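Local structure of toll-like receptor 13 (Mus musculus, 4Z0C) at residues A[38-43]-A[59-64]; A[4-9]-A[31-36]; A[317-322]-A[338-343]; A[287-292]-A[313-318]. The protein recognises bacterial 23S ribosomal RNA through its leucine-rich-repeat ectodomain, the part present here, and signals through MYD88 and TRAF6 to trigger NF-kappa-B activation and inflammation. All coordinates share one frame; numbering follows the deposited sequence.

Interaction 1: residues A[38-43]-A[59-64]; sequences THLNLT and SALVDL. With NAG (2-acetamido-2-deoxy-beta-D-glucopyranose), chain E; NAG (2-acetamido-2-deoxy-beta-D-glucopyranose), chain B.
H39 and D63 meet on one face of a parallel strand pair that joins leucine-rich repeats 1 and 2. H39 CD2 comes within 3.2 Å of D63 CB; the imidazole and carboxylate planes are 34° apart, and H39 NE2 and D63 OD2 stay 4.2 Å apart. On the other face L40 and L64 lie side by side, pointing the same way, with L40 CD2 3.8 Å from L64 CD1, while L61 CD2 reaches L40 CB. L40 and L64 both carry CG anti to the backbone N (chi1 176° and 179°), which keeps them in step. Between these faces the backbones are tied by three hydrogen bonds. T38 O takes two donors, V62 N at a short 2.6 Å and D63 N; L40 N returns a bond to D63 O at 3.0 Å. The imidazole is held at its edge, in plane, by T38 OG1, 2.9 Å from H39 ND1. A water bridges D63 OD1 (3.0 Å), the sugar O6 and, weakly, L40 O, so the glycan is tied to both strands. That sugar is bonded to N41 ND2, whose OD1 accepts from T43 N at 2.9 Å in an Asx turn. The stronger partner of the D63 carboxylate is R65, in a salt bridge. Farther out, H39 stacks on H15 of strand 15-17, L40 and L42 pack on helix 26-30, and D63 and L64 touch strand 87-89, continuing the ladder of parallel strands.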
# COMPACT_ATOMS: atom_id res chain seq x y z
N THR A 38 38.62 -14.84 1.63
CA THR A 38 38.19 -16.21 1.93
C THR A 38 36.90 -16.60 1.25
O THR A 38 36.74 -17.76 0.88
CB THR A 38 38.11 -16.47 3.45
OG1 THR A 38 37.06 -15.71 4.04
CG2 THR A 38 39.44 -16.09 4.12
N HIS A 39 35.98 -15.66 1.07
CA HIS A 39 34.71 -15.92 0.36
C HIS A 39 34.57 -15.04 -0.87
O HIS A 39 34.66 -13.80 -0.79
CB HIS A 39 33.50 -15.69 1.27
CG HIS A 39 33.44 -16.58 2.47
ND1 HIS A 39 34.38 -16.55 3.47
CD2 HIS A 39 32.54 -17.53 2.82
CE1 HIS A 39 34.06 -17.43 4.40
NE2 HIS A 39 32.96 -18.06 4.02
N LEU A 40 34.33 -15.67 -2.01
CA LEU A 40 34.22 -14.94 -3.27
C LEU A 40 32.94 -15.36 -3.95
O LEU A 40 32.77 -16.54 -4.22
CB LEU A 40 35.41 -15.25 -4.17
CG LEU A 40 35.39 -14.62 -5.57
CD1 LEU A 40 35.32 -13.07 -5.51
CD2 LEU A 40 36.62 -15.07 -6.37
N ASN A 41 32.04 -14.42 -4.21
CA ASN A 41 30.75 -14.75 -4.83
C ASN A 41 30.60 -14.10 -6.20
O ASN A 41 30.45 -12.89 -6.31
CB ASN A 41 29.57 -14.36 -3.91
CG ASN A 41 28.23 -14.94 -4.39
OD1 ASN A 41 28.12 -15.30 -5.56
ND2 ASN A 41 27.22 -15.06 -3.51
N LEU A 42 30.63 -14.91 -7.26
CA LEU A 42 30.51 -14.37 -8.61
C LEU A 42 29.20 -14.78 -9.29
O LEU A 42 29.13 -14.90 -10.52
CB LEU A 42 31.70 -14.79 -9.48
CG LEU A 42 33.04 -14.09 -9.16
CD1 LEU A 42 34.22 -15.06 -9.16
CD2 LEU A 42 33.27 -12.99 -10.17
N THR A 43 28.17 -14.97 -8.48
CA THR A 43 26.84 -15.33 -8.98
C THR A 43 26.27 -14.28 -9.94
O THR A 43 26.48 -13.09 -9.74
CB THR A 43 25.86 -15.50 -7.80
OG1 THR A 43 26.42 -16.45 -6.89
CG2 THR A 43 24.47 -15.96 -8.28
N SER A 59 44.62 -18.18 -3.00
CA SER A 59 44.69 -19.52 -2.43
C SER A 59 44.10 -19.58 -1.02
O SER A 59 44.04 -20.66 -0.42
CB SER A 59 46.13 -20.04 -2.40
OG SER A 59 46.88 -19.34 -1.42
N ALA A 60 43.65 -18.44 -0.51
CA ALA A 60 43.01 -18.44 0.80
C ALA A 60 41.51 -18.73 0.69
O ALA A 60 40.83 -18.90 1.72
CB ALA A 60 43.26 -17.13 1.52
N LEU A 61 41.00 -18.83 -0.53
CA LEU A 61 39.55 -19.00 -0.73
C LEU A 61 39.01 -20.23 -0.00
O LEU A 61 39.62 -21.31 -0.04
CB LEU A 61 39.18 -19.12 -2.21
CG LEU A 61 39.37 -17.93 -3.14
CD1 LEU A 61 38.95 -18.32 -4.55
CD2 LEU A 61 38.61 -16.73 -2.63
N VAL A 62 37.87 -20.06 0.64
CA VAL A 62 37.22 -21.15 1.34
C VAL A 62 35.90 -21.46 0.66
O VAL A 62 35.49 -22.61 0.57
CB VAL A 62 36.98 -20.79 2.81
CG1 VAL A 62 36.10 -21.82 3.47
CG2 VAL A 62 38.29 -20.70 3.56
N ASP A 63 35.26 -20.41 0.15
CA ASP A 63 33.91 -20.50 -0.39
C ASP A 63 33.90 -19.81 -1.75
O ASP A 63 34.09 -18.61 -1.84
CB ASP A 63 32.97 -19.79 0.59
CG ASP A 63 31.49 -19.95 0.26
OD1 ASP A 63 31.09 -19.77 -0.92
OD2 ASP A 63 30.71 -20.22 1.20
N LEU A 64 33.65 -20.55 -2.81
CA LEU A 64 33.62 -19.96 -4.14
C LEU A 64 32.28 -20.27 -4.78
O LEU A 64 31.90 -21.44 -4.89
CB LEU A 64 34.72 -20.54 -5.01
CG LEU A 64 34.79 -20.03 -6.45
CD1 LEU A 64 35.02 -18.52 -6.44
CD2 LEU A 64 35.92 -20.73 -7.20
C1 NAG E . 27.30 -14.47 -2.20
C2 NAG E . 25.83 -14.42 -1.71
C3 NAG E . 25.76 -14.13 -0.22
C4 NAG E . 26.59 -15.15 0.54
C5 NAG E . 28.00 -14.96 0.02
C6 NAG E . 29.01 -15.80 0.81
C7 NAG E . 24.32 -13.60 -3.44
C8 NAG E . 23.47 -12.45 -3.93
N2 NAG E . 25.02 -13.39 -2.33
O3 NAG E . 24.42 -14.11 0.22
O4 NAG E . 26.53 -14.93 1.93
O5 NAG E . 28.02 -15.33 -1.35
O6 NAG E . 30.21 -15.91 0.07
O7 NAG E . 24.39 -14.65 -4.07
C1 NAG B . 25.50 -15.41 2.85
C2 NAG B . 26.03 -15.78 4.22
C3 NAG B . 24.88 -16.04 5.20
C4 NAG B . 23.88 -14.87 5.23
C5 NAG B . 23.42 -14.61 3.79
C6 NAG B . 22.56 -13.36 3.68
C7 NAG B . 28.27 -16.83 4.20
C8 NAG B . 29.05 -18.11 3.96
N2 NAG B . 26.93 -16.92 4.10
O3 NAG B . 25.42 -16.23 6.48
O4 NAG B . 22.77 -15.04 6.14
O5 NAG B . 24.51 -14.40 2.91
O6 NAG B . 22.37 -13.16 2.30
O7 NAG B . 28.86 -15.78 4.48
O HOH W 1 30.93 -17.14 -2.26

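Interaction 2: residues A[4-9]-A[31-36]; sequences NKCTQY and SDIPRY. With nucleotides of chain C.
Q8 and Y36 cross at about a right angle, with the amide and ring planes 48° apart, so that Q8 OE1 arrives at the edge of the tyrosine ring. There Y36 OH donates to Q8 OE1 at 2.9 Å, in the carbonyl plane and on a lone pair. Q8 is extended beyond CG, which carries its amide across the gap between the two segments. Q8 OE1 also sits 3.4 Å from P34 CG, proline and glutamine approaching from opposite directions. P34 CB in turn lies 3.5 Å above the centre of one face of the Y36 ring, so the pyrrolidine backs the phenol. The other end of the Q8 amide is used too, NE2 bonding to Y1 OH. Midway, C6 CB and I33 CG2 make an apolar contact at 4.1 Å. At the far end N4 N donates to D32 OD2 (3.1 Å) from above the carboxylate plane, whereas D32 OD1 is buried with no partner in the model. The Y9 ring lies over A6 of the bound RNA, with the base atom C5 3.4 Å above its plane. The arrangement fits the N-terminal cap of the repeat solenoid: C6 is joined by a disulfide to C18, strand 7-9 pairs antiparallel with strand 15-17, and segment 31-36 links helix 26-30 to strand 39-41.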
# COMPACT_ATOMS: atom_id res chain seq x y z
N ASN A 4 37.44 -2.91 -9.08
CA ASN A 4 36.70 -2.50 -10.27
C ASN A 4 35.32 -3.15 -10.35
O ASN A 4 34.31 -2.44 -10.31
CB ASN A 4 37.51 -2.81 -11.53
CG ASN A 4 36.73 -2.57 -12.82
OD1 ASN A 4 35.76 -1.81 -12.84
ND2 ASN A 4 37.16 -3.21 -13.90
N LYS A 5 35.28 -4.47 -10.49
CA LYS A 5 34.03 -5.20 -10.69
C LYS A 5 33.42 -5.75 -9.40
O LYS A 5 32.23 -6.03 -9.35
CB LYS A 5 34.26 -6.35 -11.67
CG LYS A 5 33.45 -6.24 -12.94
CD LYS A 5 34.10 -5.32 -13.94
CE LYS A 5 33.39 -5.42 -15.28
NZ LYS A 5 33.89 -4.41 -16.25
N CYS A 6 34.23 -5.86 -8.35
CA CYS A 6 33.85 -6.54 -7.11
C CYS A 6 33.87 -5.59 -5.93
O CYS A 6 34.56 -4.57 -5.96
CB CYS A 6 34.87 -7.66 -6.81
SG CYS A 6 35.04 -8.99 -8.03
N THR A 7 33.18 -5.95 -4.86
CA THR A 7 33.30 -5.17 -3.63
C THR A 7 33.48 -6.07 -2.43
O THR A 7 33.09 -7.23 -2.45
CB THR A 7 32.06 -4.24 -3.38
OG1 THR A 7 32.22 -3.54 -2.14
CG2 THR A 7 30.75 -5.04 -3.31
N GLN A 8 34.09 -5.54 -1.38
CA GLN A 8 34.09 -6.24 -0.11
C GLN A 8 32.75 -6.09 0.59
O GLN A 8 32.01 -5.13 0.36
CB GLN A 8 35.25 -5.78 0.78
CG GLN A 8 36.61 -6.37 0.37
CD GLN A 8 37.78 -5.85 1.19
OE1 GLN A 8 38.89 -6.36 1.08
NE2 GLN A 8 37.54 -4.83 2.02
N TYR A 9 32.43 -7.07 1.42
CA TYR A 9 31.27 -7.04 2.29
C TYR A 9 31.56 -6.10 3.46
O TYR A 9 32.60 -6.15 4.07
CB TYR A 9 30.97 -8.46 2.78
CG TYR A 9 29.94 -8.58 3.87
CD1 TYR A 9 28.67 -7.98 3.76
CD2 TYR A 9 30.20 -9.35 5.01
CE1 TYR A 9 27.73 -8.12 4.78
CE2 TYR A 9 29.26 -9.50 6.01
CZ TYR A 9 28.03 -8.89 5.90
OH TYR A 9 27.13 -9.07 6.93
N SER A 31 41.35 -9.84 -10.71
CA SER A 31 42.80 -9.52 -10.66
C SER A 31 43.20 -8.48 -9.60
O SER A 31 44.35 -8.45 -9.14
CB SER A 31 43.32 -9.06 -12.04
OG SER A 31 42.68 -7.85 -12.44
N ASP A 32 42.26 -7.63 -9.21
CA ASP A 32 42.57 -6.56 -8.25
C ASP A 32 42.09 -6.82 -6.83
O ASP A 32 42.15 -5.93 -5.99
CB ASP A 32 42.05 -5.23 -8.76
CG ASP A 32 40.58 -5.28 -9.12
OD1 ASP A 32 39.93 -6.28 -8.77
OD2 ASP A 32 40.09 -4.33 -9.77
N ILE A 33 41.63 -8.03 -6.53
CA ILE A 33 41.07 -8.31 -5.20
C ILE A 33 42.11 -8.91 -4.25
O ILE A 33 43.05 -9.57 -4.70
CB ILE A 33 39.75 -9.15 -5.28
CG1 ILE A 33 40.03 -10.63 -5.52
CG2 ILE A 33 38.81 -8.58 -6.36
CD1 ILE A 33 38.76 -11.46 -5.52
N PRO A 34 41.94 -8.69 -2.93
CA PRO A 34 43.00 -9.04 -1.97
C PRO A 34 43.32 -10.53 -1.87
O PRO A 34 42.48 -11.41 -2.12
CB PRO A 34 42.44 -8.55 -0.62
CG PRO A 34 41.39 -7.56 -0.97
CD PRO A 34 40.78 -8.08 -2.25
N ARG A 35 44.56 -10.80 -1.49
CA ARG A 35 45.02 -12.17 -1.34
C ARG A 35 44.43 -12.82 -0.09
O ARG A 35 44.42 -14.04 0.03
CB ARG A 35 46.56 -12.20 -1.30
CG ARG A 35 47.24 -11.66 -2.56
CD ARG A 35 48.76 -11.62 -2.43
NE ARG A 35 49.40 -12.64 -3.25
CZ ARG A 35 49.54 -13.91 -2.89
NH1 ARG A 35 50.12 -14.78 -3.71
NH2 ARG A 35 49.09 -14.32 -1.71
N TYR A 36 43.92 -12.00 0.84
CA TYR A 36 43.34 -12.54 2.08
C TYR A 36 41.85 -12.93 1.95
O TYR A 36 41.19 -13.27 2.93
CB TYR A 36 43.55 -11.58 3.26
CG TYR A 36 42.97 -10.19 3.07
CD1 TYR A 36 41.59 -10.00 2.99
CD2 TYR A 36 43.79 -9.07 3.02
CE1 TYR A 36 41.04 -8.73 2.83
CE2 TYR A 36 43.25 -7.79 2.86
CZ TYR A 36 41.87 -7.64 2.76
OH TYR A 36 41.31 -6.39 2.61
P A C 6 23.24 -5.87 4.67
OP1 A C 6 22.62 -7.03 5.34
OP2 A C 6 23.75 -4.80 5.54
O5' A C 6 24.38 -6.42 3.70
C5' A C 6 25.12 -5.56 2.83
C4' A C 6 25.49 -6.25 1.54
O4' A C 6 26.29 -7.43 1.83
C3' A C 6 24.31 -6.76 0.72
O3' A C 6 24.69 -6.76 -0.65
C2' A C 6 24.15 -8.20 1.21
O2' A C 6 23.49 -9.05 0.31
C1' A C 6 25.61 -8.61 1.40
N9 A C 6 25.83 -9.61 2.45
C8 A C 6 25.14 -9.80 3.63
N7 A C 6 25.65 -10.75 4.39
C5 A C 6 26.76 -11.21 3.69
C6 A C 6 27.72 -12.20 3.96
N6 A C 6 27.73 -12.94 5.07
N1 A C 6 28.70 -12.40 3.05
C2 A C 6 28.70 -11.65 1.94
N3 A C 6 27.85 -10.69 1.56
C4 A C 6 26.89 -10.51 2.49

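Interaction 3: residues A[317-322]-A[338-343]; sequences IYLNDS and CQLSFI. With NAG (2-acetamido-2-deoxy-beta-D-glucopyranose), chain P.
L319 CD1 is the apolar centre of a short parallel two-strand pairing between leucine-rich repeats 12 and 13, a ladder separate from the long row of parallel strands in this solenoid. L319 CD1 lies 3.8 Å from L340 CD2 and 4.1 Å from I343 CD1. L319 and I343 run side by side, pointing the same way, whereas L340 comes in at a slant; all three are buried. On the opposite face Y318 and F342 meet through their CB atoms at 3.9 Å, and their rings diverge. F342 has CG anti to its backbone N (chi1 -172°), which sends the ring along the strand until its CE2 approaches N320 CB; N320 CB and Y318 CB both lie at the edge of that ring. The backbones are joined at I317 O, which accepts from S341 N at 2.8 Å and, weakly, from F342 N. One step on, L319 N donates to F342 O at 3.1 Å. At the other end of the contact N362 OD1 accepts from the backbone N of L340. I317, Y318 and S341 are exposed. The polar edge carries charge and sugar: D321 OD2 forms a salt bridge with K297, and N320 is N-glycosylated, its ND2 bonded to the sugar C1. In Y318, chi1 of 58° tucks CG over the backbone, between N and C, and lifts the phenol toward this glycan. One ring face receives the sugar, whose O5 is 3.5 Å from Y318 CE2.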
# COMPACT_ATOMS: atom_id res chain seq x y z
N ILE A 317 -13.75 -34.68 5.14
CA ILE A 317 -14.64 -33.53 5.18
C ILE A 317 -15.10 -33.24 6.62
O ILE A 317 -15.23 -32.09 7.03
CB ILE A 317 -15.84 -33.74 4.25
CG1 ILE A 317 -15.33 -34.05 2.84
CG2 ILE A 317 -16.79 -32.50 4.26
CD1 ILE A 317 -16.42 -34.19 1.79
N TYR A 318 -15.37 -34.29 7.38
CA TYR A 318 -15.55 -34.16 8.82
C TYR A 318 -14.85 -35.30 9.57
O TYR A 318 -14.66 -36.40 9.04
CB TYR A 318 -17.02 -34.07 9.21
CG TYR A 318 -17.87 -35.24 8.76
CD1 TYR A 318 -18.51 -35.23 7.53
CD2 TYR A 318 -18.04 -36.35 9.59
CE1 TYR A 318 -19.29 -36.31 7.13
CE2 TYR A 318 -18.81 -37.44 9.19
CZ TYR A 318 -19.43 -37.41 7.96
OH TYR A 318 -20.19 -38.48 7.57
N LEU A 319 -14.46 -35.01 10.81
CA LEU A 319 -13.92 -36.02 11.70
C LEU A 319 -14.62 -35.91 13.04
O LEU A 319 -14.34 -35.01 13.82
CB LEU A 319 -12.40 -35.85 11.85
CG LEU A 319 -11.58 -36.21 10.61
CD1 LEU A 319 -10.23 -35.51 10.64
CD2 LEU A 319 -11.40 -37.72 10.52
N ASN A 320 -15.54 -36.81 13.31
CA ASN A 320 -16.28 -36.73 14.56
C ASN A 320 -16.53 -38.09 15.19
O ASN A 320 -17.48 -38.25 15.95
CB ASN A 320 -17.61 -35.98 14.34
CG ASN A 320 -18.53 -36.67 13.34
OD1 ASN A 320 -18.11 -37.54 12.58
ND2 ASN A 320 -19.81 -36.27 13.35
N ASP A 321 -15.67 -39.06 14.88
CA ASP A 321 -15.97 -40.45 15.23
C ASP A 321 -14.77 -41.30 15.63
O ASP A 321 -14.48 -42.32 14.99
CB ASP A 321 -16.70 -41.11 14.07
CG ASP A 321 -17.47 -42.31 14.49
OD1 ASP A 321 -17.91 -42.34 15.66
OD2 ASP A 321 -17.61 -43.23 13.67
N SER A 322 -14.04 -40.86 16.65
CA SER A 322 -12.97 -41.67 17.23
C SER A 322 -11.89 -42.14 16.24
O SER A 322 -11.23 -43.13 16.49
CB SER A 322 -13.57 -42.86 17.98
OG SER A 322 -14.55 -42.43 18.90
N CYS A 338 -6.80 -30.57 3.42
CA CYS A 338 -7.89 -31.50 3.14
C CYS A 338 -9.14 -30.69 2.79
O CYS A 338 -9.04 -29.58 2.28
CB CYS A 338 -8.14 -32.39 4.35
SG CYS A 338 -6.70 -33.39 4.84
N GLN A 339 -10.32 -31.24 3.07
CA GLN A 339 -11.57 -30.49 2.83
C GLN A 339 -12.39 -30.41 4.11
O GLN A 339 -13.60 -30.40 4.07
CB GLN A 339 -12.39 -31.16 1.73
CG GLN A 339 -11.68 -31.24 0.38
CD GLN A 339 -11.57 -29.88 -0.27
OE1 GLN A 339 -12.53 -29.12 -0.30
NE2 GLN A 339 -10.39 -29.57 -0.78
N LEU A 340 -11.72 -30.37 5.25
CA LEU A 340 -12.40 -30.43 6.53
C LEU A 340 -13.22 -29.19 6.79
O LEU A 340 -12.73 -28.06 6.64
CB LEU A 340 -11.37 -30.60 7.65
CG LEU A 340 -10.63 -31.95 7.65
CD1 LEU A 340 -9.39 -31.88 8.53
CD2 LEU A 340 -11.59 -33.07 8.11
N SER A 341 -14.49 -29.38 7.16
CA SER A 341 -15.28 -28.26 7.62
C SER A 341 -15.82 -28.52 9.02
O SER A 341 -16.32 -27.62 9.68
CB SER A 341 -16.40 -27.91 6.63
OG SER A 341 -17.37 -28.93 6.54
N PHE A 342 -15.71 -29.75 9.49
CA PHE A 342 -16.19 -30.03 10.84
C PHE A 342 -15.26 -30.96 11.57
O PHE A 342 -14.81 -31.96 11.02
CB PHE A 342 -17.62 -30.59 10.83
CG PHE A 342 -18.22 -30.71 12.21
CD1 PHE A 342 -18.70 -29.59 12.87
CD2 PHE A 342 -18.30 -31.94 12.84
CE1 PHE A 342 -19.25 -29.70 14.15
CE2 PHE A 342 -18.85 -32.06 14.11
CZ PHE A 342 -19.32 -30.96 14.76
N ILE A 343 -14.97 -30.61 12.82
CA ILE A 343 -14.11 -31.46 13.64
C ILE A 343 -14.55 -31.24 15.08
O ILE A 343 -14.97 -30.15 15.45
CB ILE A 343 -12.62 -31.10 13.43
CG1 ILE A 343 -11.69 -32.21 13.90
CG2 ILE A 343 -12.25 -29.74 14.06
CD1 ILE A 343 -10.42 -32.25 13.10
C1 NAG P . -20.62 -36.93 12.35
C2 NAG P . -21.72 -37.61 13.17
C3 NAG P . -22.91 -38.05 12.32
C4 NAG P . -23.39 -36.92 11.41
C5 NAG P . -22.22 -36.37 10.58
C6 NAG P . -22.65 -35.16 9.73
C7 NAG P . -21.19 -38.92 15.21
C8 NAG P . -21.07 -40.34 15.68
N2 NAG P . -21.15 -38.74 13.88
O3 NAG P . -24.00 -38.47 13.11
O4 NAG P . -24.43 -37.41 10.57
O5 NAG P . -21.11 -36.00 11.39
O6 NAG P . -22.90 -34.00 10.51
O7 NAG P . -21.32 -38.02 16.03

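Interaction 4: residues A[287-292]-A[313-318]; sequences QKNVTN and NSDLIY. With NAG (2-acetamido-2-deoxy-beta-D-glucopyranose), chain O; NAG (2-acetamido-2-deoxy-beta-D-glucopyranose), chain P.
N313 OD1 accepts from V290 N at 2.8 Å, with the donor nitrogen almost in line with the C=O bond, and more weakly from T291 N at 3.4 Å, so that one buried side-chain oxygen gathers the turn of segment 287-292. Its CG is anti to the carbonyl carbon (chi1 -76°), which points the amide into that turn. On the other end of the amide, ND2 donates to L310 O and F286 O, fixing its rotation. A water forms a second bridge, giving hydrogens to N289 OD1 (2.6 Å) and T291 O and accepting one from D315 N. N289 ND2 also bonds L261 O. A sugar expected to be linked to N289 is modelled with its C1 2.9 Å from N289 ND2, too long for the linkage, so its place here is doubtful. Beyond the polar atoms, the buried L316 packs CD2 3.6 Å from N292 C, and N292 CB and D315 CB meet at 4.2 Å. N292 stands at the N-cap of helix 293-302, its OD1 making weak bonds to E294 N and G295 N, while residues 313-316 form a type I beta turn. N313 holds the consensus asparagine position of its repeat, and its bonds to the preceding repeat are those of an asparagine ladder in a leucine-rich-repeat solenoid.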
# COMPACT_ATOMS: atom_id res chain seq x y z
N GLN A 287 -0.19 -38.81 2.13
CA GLN A 287 -0.82 -37.66 1.50
C GLN A 287 -1.46 -37.83 0.13
O GLN A 287 -1.14 -38.75 -0.62
CB GLN A 287 0.20 -36.53 1.37
CG GLN A 287 0.73 -36.00 2.67
CD GLN A 287 1.55 -34.75 2.45
OE1 GLN A 287 2.03 -34.51 1.34
NE2 GLN A 287 1.67 -33.92 3.48
N LYS A 288 -2.35 -36.89 -0.20
CA LYS A 288 -2.94 -36.77 -1.53
C LYS A 288 -3.96 -37.87 -1.87
O LYS A 288 -3.81 -38.60 -2.84
CB LYS A 288 -1.88 -36.59 -2.64
CG LYS A 288 -1.19 -35.23 -2.60
CD LYS A 288 -0.28 -34.99 -3.80
CE LYS A 288 0.74 -33.87 -3.54
NZ LYS A 288 1.75 -33.71 -4.63
N ASN A 289 -4.99 -37.95 -1.04
CA ASN A 289 -6.15 -38.77 -1.36
C ASN A 289 -5.80 -40.24 -1.32
O ASN A 289 -6.20 -41.05 -2.16
CB ASN A 289 -6.70 -38.37 -2.73
CG ASN A 289 -7.99 -39.04 -3.06
OD1 ASN A 289 -8.84 -39.27 -2.20
ND2 ASN A 289 -8.12 -39.40 -4.33
N VAL A 290 -5.04 -40.57 -0.29
CA VAL A 290 -4.52 -41.90 -0.13
C VAL A 290 -5.47 -42.70 0.79
O VAL A 290 -5.50 -43.92 0.75
CB VAL A 290 -3.05 -41.78 0.37
CG1 VAL A 290 -2.86 -42.44 1.71
CG2 VAL A 290 -2.10 -42.36 -0.66
N THR A 291 -6.30 -41.99 1.56
CA THR A 291 -7.20 -42.64 2.51
C THR A 291 -8.44 -41.78 2.83
O THR A 291 -8.53 -40.63 2.43
CB THR A 291 -6.48 -42.93 3.84
OG1 THR A 291 -7.30 -43.76 4.67
CG2 THR A 291 -6.19 -41.64 4.58
N ASN A 292 -9.40 -42.38 3.52
CA ASN A 292 -10.50 -41.64 4.12
C ASN A 292 -10.54 -41.86 5.63
O ASN A 292 -9.61 -42.45 6.18
CB ASN A 292 -11.86 -41.90 3.44
CG ASN A 292 -12.29 -43.37 3.45
OD1 ASN A 292 -11.83 -44.20 4.26
ND2 ASN A 292 -13.22 -43.69 2.55
N ASN A 313 -5.65 -34.99 1.91
CA ASN A 313 -6.66 -36.05 1.76
C ASN A 313 -8.05 -35.48 1.57
O ASN A 313 -8.79 -35.23 2.53
CB ASN A 313 -6.59 -37.04 2.92
CG ASN A 313 -5.40 -37.99 2.77
OD1 ASN A 313 -5.36 -38.78 1.82
ND2 ASN A 313 -4.43 -37.90 3.68
N SER A 314 -8.39 -35.28 0.30
CA SER A 314 -9.59 -34.56 -0.10
C SER A 314 -10.91 -35.18 0.37
O SER A 314 -11.94 -34.50 0.42
CB SER A 314 -9.58 -34.37 -1.62
OG SER A 314 -9.18 -35.56 -2.28
N ASP A 315 -10.89 -36.45 0.73
CA ASP A 315 -12.11 -37.11 1.22
C ASP A 315 -12.33 -36.95 2.73
O ASP A 315 -13.30 -37.49 3.28
CB ASP A 315 -12.12 -38.60 0.86
CG ASP A 315 -12.50 -38.84 -0.59
OD1 ASP A 315 -13.02 -37.91 -1.24
OD2 ASP A 315 -12.27 -39.97 -1.09
N LEU A 316 -11.43 -36.23 3.39
CA LEU A 316 -11.66 -35.89 4.80
C LEU A 316 -12.46 -34.57 4.85
O LEU A 316 -11.92 -33.49 4.57
CB LEU A 316 -10.35 -35.78 5.58
CG LEU A 316 -9.43 -37.01 5.69
CD1 LEU A 316 -8.26 -36.73 6.63
CD2 LEU A 316 -10.20 -38.28 6.12
N ILE A 317 -13.75 -34.68 5.14
CA ILE A 317 -14.64 -33.53 5.18
C ILE A 317 -15.10 -33.24 6.62
O ILE A 317 -15.23 -32.09 7.03
CB ILE A 317 -15.84 -33.74 4.25
CG1 ILE A 317 -15.33 -34.05 2.84
CG2 ILE A 317 -16.79 -32.50 4.26
CD1 ILE A 317 -16.42 -34.19 1.79
N TYR A 318 -15.37 -34.29 7.38
CA TYR A 318 -15.55 -34.16 8.82
C TYR A 318 -14.85 -35.30 9.57
O TYR A 318 -14.66 -36.40 9.04
CB TYR A 318 -17.02 -34.07 9.21
CG TYR A 318 -17.87 -35.24 8.76
CD1 TYR A 318 -18.51 -35.23 7.53
CD2 TYR A 318 -18.04 -36.35 9.59
CE1 TYR A 318 -19.29 -36.31 7.13
CE2 TYR A 318 -18.81 -37.44 9.19
CZ TYR A 318 -19.43 -37.41 7.96
OH TYR A 318 -20.19 -38.48 7.57
C1 NAG O . -10.96 -40.07 -4.17
C2 NAG O . -10.91 -39.36 -5.50
C3 NAG O . -12.11 -39.89 -6.26
C4 NAG O . -11.99 -41.42 -6.38
C5 NAG O . -11.39 -42.11 -5.13
C6 NAG O . -10.72 -43.45 -5.44
C7 NAG O . -10.18 -37.09 -6.04
C8 NAG O . -10.09 -35.68 -5.57
N2 NAG O . -10.89 -37.92 -5.29
O3 NAG O . -12.18 -39.24 -7.51
O4 NAG O . -13.27 -41.97 -6.65
O5 NAG O . -10.42 -41.34 -4.44
O6 NAG O . -10.16 -43.95 -4.25
O7 NAG O . -9.62 -37.42 -7.08
C1 NAG P . -20.62 -36.93 12.35
C2 NAG P . -21.72 -37.61 13.17
C3 NAG P . -22.91 -38.05 12.32
C4 NAG P . -23.39 -36.92 11.41
C5 NAG P . -22.22 -36.37 10.58
C6 NAG P . -22.65 -35.16 9.73
C7 NAG P . -21.19 -38.92 15.21
C8 NAG P . -21.07 -40.34 15.68
N2 NAG P . -21.15 -38.74 13.88
O3 NAG P . -24.00 -38.47 13.11
O4 NAG P . -24.43 -37.41 10.57
O5 NAG P . -21.11 -36.00 11.39
O6 NAG P . -22.90 -34.00 10.51
O7 NAG P . -21.32 -38.02 16.03
O HOH W 2 -8.86 -38.67 0.36

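How the interactions relate
The four contacts form two local pairs at opposite sides of the receptor's centre. Interactions 1 and 2 touch through L40 and I33 at the N-terminal end, and interactions 3 and 4 share I317 and Y318 and meet where Q339 N probably bonds L316 O. Interactions 1 and 3 both pair parallel strands of successive repeats, apolar side chains inside and a glycan outside, but interaction 1 belongs to the long row of strands and the more exposed interaction 3 to a separate two-strand ladder. Interaction 2 joins an edge strand to a loop and interaction 4 two loops, both through side-chain amides: Q8 meets a tyrosine hydroxyl, N313 backbone amides. Interaction 2 alone touches the RNA.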